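Local structure of 5'-deoxynucleotidase (Pyrococcus horikoshii, 2CQZ) at residues A[7-11]-A[101-105]; A[50-56]-A[161-167]. The protein probably hydrolyses 2'-deoxyribonucleoside 5'-phosphates to deoxyribonucleosides and phosphate, as a metal-dependent, all-helical phosphohydrolase of the HD-domain family. All coordinates share one frame; numbering follows the deposited sequence.

Interaction 1 of 2, residues A[7-11]-A[101-105]; sequences KILLV and VFPEF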
loop_
_atom_site.group_PDB
_atom_site.type_symbol
_atom_site.label_atom_id
_atom_site.label_comp_id
_atom_site.label_asym_id
_atom_site.label_seq_id
_atom_site.Cartn_x
_atom_site.Cartn_y
_atom_site.Cartn_z
ATOM N N LYS A 7 19.575 7.870 -18.631
ATOM C CA LYS A 7 20.163 8.188 -17.333
ATOM C C LYS A 7 19.076 8.630 -16.361
ATOM O O LYS A 7 19.000 8.149 -15.227
ATOM C CB LYS A 7 21.182 9.318 -17.479
ATOM C CG LYS A 7 21.916 9.669 -16.207
ATOM C CD LYS A 7 23.146 8.804 -16.015
ATOM C CE LYS A 7 24.225 9.185 -17.016
ATOM N NZ LYS A 7 25.542 8.571 -16.716
ATOM N N ILE A 8 18.240 9.560 -16.809
ATOM C CA ILE A 8 17.160 10.071 -15.976
ATOM C C ILE A 8 16.181 8.960 -15.574
ATOM O O ILE A 8 15.747 8.888 -14.429
ATOM C CB ILE A 8 16.405 11.202 -16.702
ATOM C CG1 ILE A 8 17.373 12.347 -17.005
ATOM C CG2 ILE A 8 15.259 11.689 -15.840
ATOM C CD1 ILE A 8 16.792 13.447 -17.830
ATOM N N LEU A 9 15.853 8.081 -16.509
ATOM C CA LEU A 9 14.930 6.990 -16.224
ATOM C C LEU A 9 15.537 6.045 -15.194
ATOM O O LEU A 9 14.833 5.443 -14.385
ATOM C CB LEU A 9 14.611 6.218 -17.506
ATOM C CG LEU A 9 13.729 6.894 -18.564
ATOM C CD1 LEU A 9 13.631 5.979 -19.785
ATOM C CD2 LEU A 9 12.341 7.179 -17.987
ATOM N N LEU A 10 16.853 5.915 -15.243
ATOM C CA LEU A 10 17.580 5.065 -14.315
ATOM C C LEU A 10 17.513 5.655 -12.901
ATOM O O LEU A 10 17.227 4.923 -11.942
ATOM C CB LEU A 10 19.048 4.953 -14.729
ATOM C CG LEU A 10 19.900 4.240 -13.682
ATOM C CD1 LEU A 10 19.329 2.864 -13.424
ATOM C CD2 LEU A 10 21.337 4.150 -14.149
ATOM N N VAL A 11 17.795 6.958 -12.769
ATOM C CA VAL A 11 17.774 7.618 -11.457
ATOM C C VAL A 11 16.370 7.737 -10.880
ATOM O O VAL A 11 16.209 7.812 -9.662
ATOM C CB VAL A 11 18.448 9.034 -11.516
ATOM C CG1 VAL A 11 17.995 9.922 -10.335
ATOM C CG2 VAL A 11 19.964 8.908 -11.447
ATOM N N VAL A 101 29.064 3.948 -14.307
ATOM C CA VAL A 101 27.773 4.536 -14.688
ATOM C C VAL A 101 27.597 6.056 -14.559
ATOM O O VAL A 101 26.925 6.682 -15.392
ATOM C CB VAL A 101 26.602 3.859 -13.903
ATOM C CG1 VAL A 101 25.267 4.441 -14.340
ATOM C CG2 VAL A 101 26.627 2.341 -14.129
ATOM N N PHE A 102 28.165 6.633 -13.499
ATOM C CA PHE A 102 28.073 8.077 -13.218
ATOM C C PHE A 102 29.452 8.737 -13.113
ATOM O O PHE A 102 29.743 9.435 -12.140
ATOM C CB PHE A 102 27.311 8.307 -11.894
ATOM C CG PHE A 102 25.899 7.791 -11.913
ATOM C CD1 PHE A 102 24.947 8.371 -12.744
ATOM C CD2 PHE A 102 25.533 6.702 -11.132
ATOM C CE1 PHE A 102 23.668 7.855 -12.828
ATOM C CE2 PHE A 102 24.238 6.175 -11.209
ATOM C CZ PHE A 102 23.307 6.763 -12.054
ATOM N N PRO A 103 30.320 8.523 -14.111
ATOM C CA PRO A 103 31.669 9.101 -14.103
ATOM C C PRO A 103 31.653 10.610 -13.899
ATOM O O PRO A 103 32.512 11.161 -13.210
ATOM C CB PRO A 103 32.228 8.679 -15.461
ATOM C CG PRO A 103 30.981 8.612 -16.322
ATOM C CD PRO A 103 30.035 7.896 -15.414
ATOM N N GLU A 104 30.658 11.273 -14.482
ATOM C CA GLU A 104 30.531 12.720 -14.348
ATOM C C GLU A 104 30.274 13.130 -12.911
ATOM O O GLU A 104 30.524 14.275 -12.555
ATOM C CB GLU A 104 29.393 13.285 -15.210
ATOM C CG GLU A 104 28.016 12.809 -14.804
ATOM C CD GLU A 104 27.731 11.408 -15.299
ATOM O OE1 GLU A 104 28.683 10.603 -15.356
ATOM O OE2 GLU A 104 26.563 11.108 -15.627
ATOM N N PHE A 105 29.768 12.220 -12.083
ATOM C CA PHE A 105 29.507 12.576 -10.692
ATOM C C PHE A 105 30.483 11.926 -9.724
ATOM O O PHE A 105 30.311 12.037 -8.510
ATOM C CB PHE A 105 28.076 12.200 -10.274
ATOM C CG PHE A 105 27.000 12.914 -11.051
ATOM C CD1 PHE A 105 27.012 14.301 -11.177
ATOM C CD2 PHE A 105 25.962 12.191 -11.643
ATOM C CE1 PHE A 105 26.008 14.960 -11.882
ATOM C CE2 PHE A 105 24.956 12.833 -12.345
ATOM C CZ PHE A 105 24.977 14.224 -12.466
#
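The N-terminal helix 5-11 of this HD-domain protein meets the turn that joins helix 90-100 to helix 106-114, and Lys7 reaches across to hold that turn by its backbone and by a side chain. Lys7 NZ donates to Val101 O at 2.7 Å, nearly in line with the carbonyl (C=O...N angle 165°). Lys7 NZ also donates to Glu104 OE2 at 2.9 Å, a salt bridge that uses the syn lone pair of that oxygen. CG of Lys7 stands opposite the backbone N (chi1 -176°), and bends at chi2 and chi3 then carry the aliphatic chain past the Phe102 ring before the amine arrives between its two acceptors. On the way Lys7 CD passes 3.4 Å from Phe102 CE1.

One turn further along the helix the contact becomes apolar. Leu10 CD2 lies 3.9 Å from both Val101 CG1 and Phe102 CZ, while Val11 CG2 approaches Phe102 CZ at 4.0 Å. Within the turn, Val101 CG1 sits over the centre of one face of the Phe102 ring. Leu72 also packs on Val11 and Phe102, and Phe42 of the second subunit packs on Val11, placing the buried side of the contact beside a subunit interface. Two hydrogen bonds from one ammonium therefore tie the turn's main chain and its acid to the helix, and the carboxylate probably balances the lysine charge next to the hydrophobic patch.

Interaction 2 of 2, residues A[50-56]-A[161-167]; sequences VLEKRGK and LSKYLED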
loop_
_atom_site.group_PDB
_atom_site.type_symbol
_atom_site.label_atom_id
_atom_site.label_comp_id
_atom_site.label_asym_id
_atom_site.label_seq_id
_atom_site.Cartn_x
_atom_site.Cartn_y
_atom_site.Cartn_z
ATOM N N VAL A 50 21.981 29.198 7.027
ATOM C CA VAL A 50 22.317 29.463 8.418
ATOM C C VAL A 50 23.822 29.667 8.514
ATOM O O VAL A 50 24.286 30.628 9.132
ATOM C CB VAL A 50 21.905 28.296 9.334
ATOM C CG1 VAL A 50 22.450 28.514 10.738
ATOM C CG2 VAL A 50 20.402 28.193 9.385
ATOM N N LEU A 51 24.578 28.762 7.890
ATOM C CA LEU A 51 26.034 28.841 7.887
ATOM C C LEU A 51 26.496 30.150 7.252
ATOM O O LEU A 51 27.469 30.746 7.707
ATOM C CB LEU A 51 26.641 27.643 7.138
ATOM C CG LEU A 51 26.474 26.275 7.817
ATOM C CD1 LEU A 51 27.096 25.181 6.969
ATOM C CD2 LEU A 51 27.130 26.309 9.195
ATOM N N GLU A 52 25.802 30.602 6.209
ATOM C CA GLU A 52 26.170 31.866 5.564
ATOM C C GLU A 52 26.031 33.032 6.543
ATOM O O GLU A 52 26.934 33.858 6.651
ATOM C CB GLU A 52 25.293 32.174 4.339
ATOM C CG GLU A 52 25.345 31.155 3.196
ATOM C CD GLU A 52 24.612 31.655 1.944
ATOM O OE1 GLU A 52 23.698 32.512 2.082
ATOM O OE2 GLU A 52 24.934 31.187 0.825
ATOM N N LYS A 53 24.905 33.124 7.248
ATOM C CA LYS A 53 24.747 34.229 8.200
ATOM C C LYS A 53 25.662 34.076 9.410
ATOM O O LYS A 53 25.709 34.971 10.259
ATOM C CB LYS A 53 23.345 34.323 8.796
ATOM C CG LYS A 53 22.134 34.063 7.912
ATOM C CD LYS A 53 20.863 34.226 8.801
ATOM C CE LYS A 53 19.621 33.636 8.134
ATOM N NZ LYS A 53 19.403 32.188 8.488
ATOM N N ARG A 54 26.342 32.942 9.539
ATOM C CA ARG A 54 27.203 32.769 10.696
ATOM C C ARG A 54 28.687 32.851 10.385
ATOM O O ARG A 54 29.513 32.351 11.147
ATOM C CB ARG A 54 26.874 31.459 11.408
ATOM C CG ARG A 54 25.509 31.495 12.083
ATOM C CD ARG A 54 25.217 30.228 12.874
ATOM N NE ARG A 54 23.893 30.288 13.488
ATOM C CZ ARG A 54 23.319 29.281 14.141
ATOM N NH1 ARG A 54 23.955 28.121 14.270
ATOM N NH2 ARG A 54 22.109 29.435 14.666
ATOM N N GLY A 55 29.029 33.501 9.278
ATOM C CA GLY A 55 30.428 33.644 8.929
ATOM C C GLY A 55 31.049 32.462 8.207
ATOM O O GLY A 55 32.094 32.602 7.566
ATOM N N LYS A 56 30.434 31.290 8.302
ATOM C CA LYS A 56 30.991 30.129 7.620
ATOM C C LYS A 56 30.547 30.135 6.151
ATOM O O LYS A 56 29.375 29.914 5.850
ATOM C CB LYS A 56 30.541 28.845 8.319
ATOM C CG LYS A 56 31.174 27.584 7.762
ATOM C CD LYS A 56 32.695 27.645 7.798
ATOM C CE LYS A 56 33.294 26.299 7.395
ATOM N NZ LYS A 56 34.779 26.292 7.313
ATOM N N LEU A 161 32.245 20.994 11.266
ATOM C CA LEU A 161 31.173 21.886 10.846
ATOM C C LEU A 161 30.010 22.008 11.828
ATOM O O LEU A 161 29.371 23.058 11.885
ATOM C CB LEU A 161 30.641 21.449 9.478
ATOM C CG LEU A 161 29.736 22.455 8.771
ATOM C CD1 LEU A 161 30.500 23.749 8.545
ATOM C CD2 LEU A 161 29.269 21.878 7.451
ATOM N N SER A 162 29.740 20.952 12.598
ATOM C CA SER A 162 28.632 20.964 13.560
ATOM C C SER A 162 28.772 22.088 14.586
ATOM O O SER A 162 27.779 22.606 15.105
ATOM C CB SER A 162 28.527 19.616 14.276
ATOM O OG SER A 162 29.645 19.396 15.106
ATOM N N LYS A 163 30.019 22.445 14.865
ATOM C CA LYS A 163 30.363 23.519 15.784
ATOM C C LYS A 163 29.473 24.753 15.542
ATOM O O LYS A 163 29.070 25.437 16.487
ATOM C CB LYS A 163 31.847 23.861 15.583
ATOM C CG LYS A 163 32.166 25.349 15.561
ATOM C CD LYS A 163 33.607 25.636 15.126
ATOM C CE LYS A 163 33.859 27.147 15.084
ATOM N NZ LYS A 163 35.268 27.523 14.772
ATOM N N TYR A 164 29.166 25.029 14.274
ATOM C CA TYR A 164 28.326 26.170 13.904
ATOM C C TYR A 164 26.825 25.884 14.009
ATOM O O TYR A 164 26.010 26.787 13.795
ATOM C CB TYR A 164 28.623 26.590 12.467
ATOM C CG TYR A 164 30.043 27.017 12.212
ATOM C CD1 TYR A 164 30.444 28.338 12.420
ATOM C CD2 TYR A 164 30.982 26.107 11.735
ATOM C CE1 TYR A 164 31.753 28.744 12.151
ATOM C CE2 TYR A 164 32.294 26.494 11.463
ATOM C CZ TYR A 164 32.674 27.815 11.670
ATOM O OH TYR A 164 33.963 28.208 11.364
ATOM N N LEU A 165 26.463 24.641 14.344
ATOM C CA LEU A 165 25.053 24.240 14.422
ATOM C C LEU A 165 24.569 23.650 15.739
ATOM O O LEU A 165 23.511 23.017 15.786
ATOM C CB LEU A 165 24.763 23.223 13.327
ATOM C CG LEU A 165 25.235 23.585 11.925
ATOM C CD1 LEU A 165 25.136 22.355 11.054
ATOM C CD2 LEU A 165 24.401 24.732 11.378
ATOM N N GLU A 166 25.340 23.830 16.801
ATOM C CA GLU A 166 24.977 23.300 18.119
ATOM C C GLU A 166 23.509 23.549 18.542
ATOM O O GLU A 166 22.773 22.619 18.916
ATOM C CB GLU A 166 25.927 23.900 19.160
ATOM C CG GLU A 166 25.390 23.912 20.583
ATOM C CD GLU A 166 26.215 24.791 21.509
ATOM O OE1 GLU A 166 27.019 25.604 20.997
ATOM O OE2 GLU A 166 26.055 24.682 22.747
ATOM N N ASP A 167 23.091 24.809 18.474
ATOM C CA ASP A 167 21.737 25.183 18.855
ATOM C C ASP A 167 20.701 24.307 18.166
ATOM O O ASP A 167 19.746 23.829 18.791
ATOM C CB ASP A 167 21.482 26.650 18.508
ATOM C CG ASP A 167 21.618 26.933 17.015
ATOM O OD1 ASP A 167 22.540 26.370 16.387
ATOM O OD2 ASP A 167 20.815 27.727 16.472
#
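Arg54 and Asp167 face each other end-on across the gap between the C-terminal end of helix 33-53 and the start of helix 166-173. The arginine chain is extended from CG to NE, which carries the guanidinium over to the other segment. There Arg54 NH2 binds Asp167 OD2 at 2.8 Å and Arg54 NH1 binds Asp167 OD1 at 3.1 Å, both bonds fairly straight. Both oxygens lie near the guanidinium plane, but the carboxylate is turned 48° against it, so the paired bonds are twisted: OD1 is met on its syn side and OD2 from above the carboxylate plane. NH1 also comes very close to Tyr164 O, too close at this resolution for a bond there to be more than doubtful in detail. Val50 CG1 covers one face of the guanidinium.

Tyr164 presents a ring face to Lys56. The CB of Lys56 stands 4.0 Å from the centroid of the Tyr164 ring, almost on the normal, in a CH-pi contact. With CG of Lys56 opposite its backbone N (chi1 -175°) and the chain bent at chi2, CB and CG lie over the ring, while CD and CE pass beyond its rim near CE2 and OH. Lys56 CE comes to 4.0 Å from Leu161 CD1. CE of Lys163 lies on the opposite face of the ring, offset toward the rim.

Leu51 makes the apolar part of the contact: Leu51 CD2 touches Tyr164 CB at 3.6 Å and Leu165 CD2 at 3.8 Å, while CD1 meets Leu161 CD2. Leu122 of helix 118-140 packs on both Leu51 and Leu161, and Ile125 on Leu165. Leucine packing flanked by the Lys56-Tyr164 contact and a bidentate salt bridge, this is helix-end packing in the all-helical HD-domain fold, joining the end of helix 33-53 and the loop after it to the 3-10 turn and first turn of helix 166-173.

Both interactions are partly buried and peripheral, centred about 18 and 19 Å from the middle of the chain, and they hold different elements; their nearest atoms are about 19 Å apart. Each couples leucine packing to a basic side chain paired with a carboxylate. In interaction 1 a single ammonium does this beside a phenylalanine, bonding a main-chain carbonyl as well, next to surfaces that other subunits cover; in interaction 2 a guanidinium grips with two nitrogens, and no other chain of the assembly touches its segments. Segments 50-56 and 161-167 bury more surface together, 428 against 234 Å². Along the sequence the segments of the two contacts alternate.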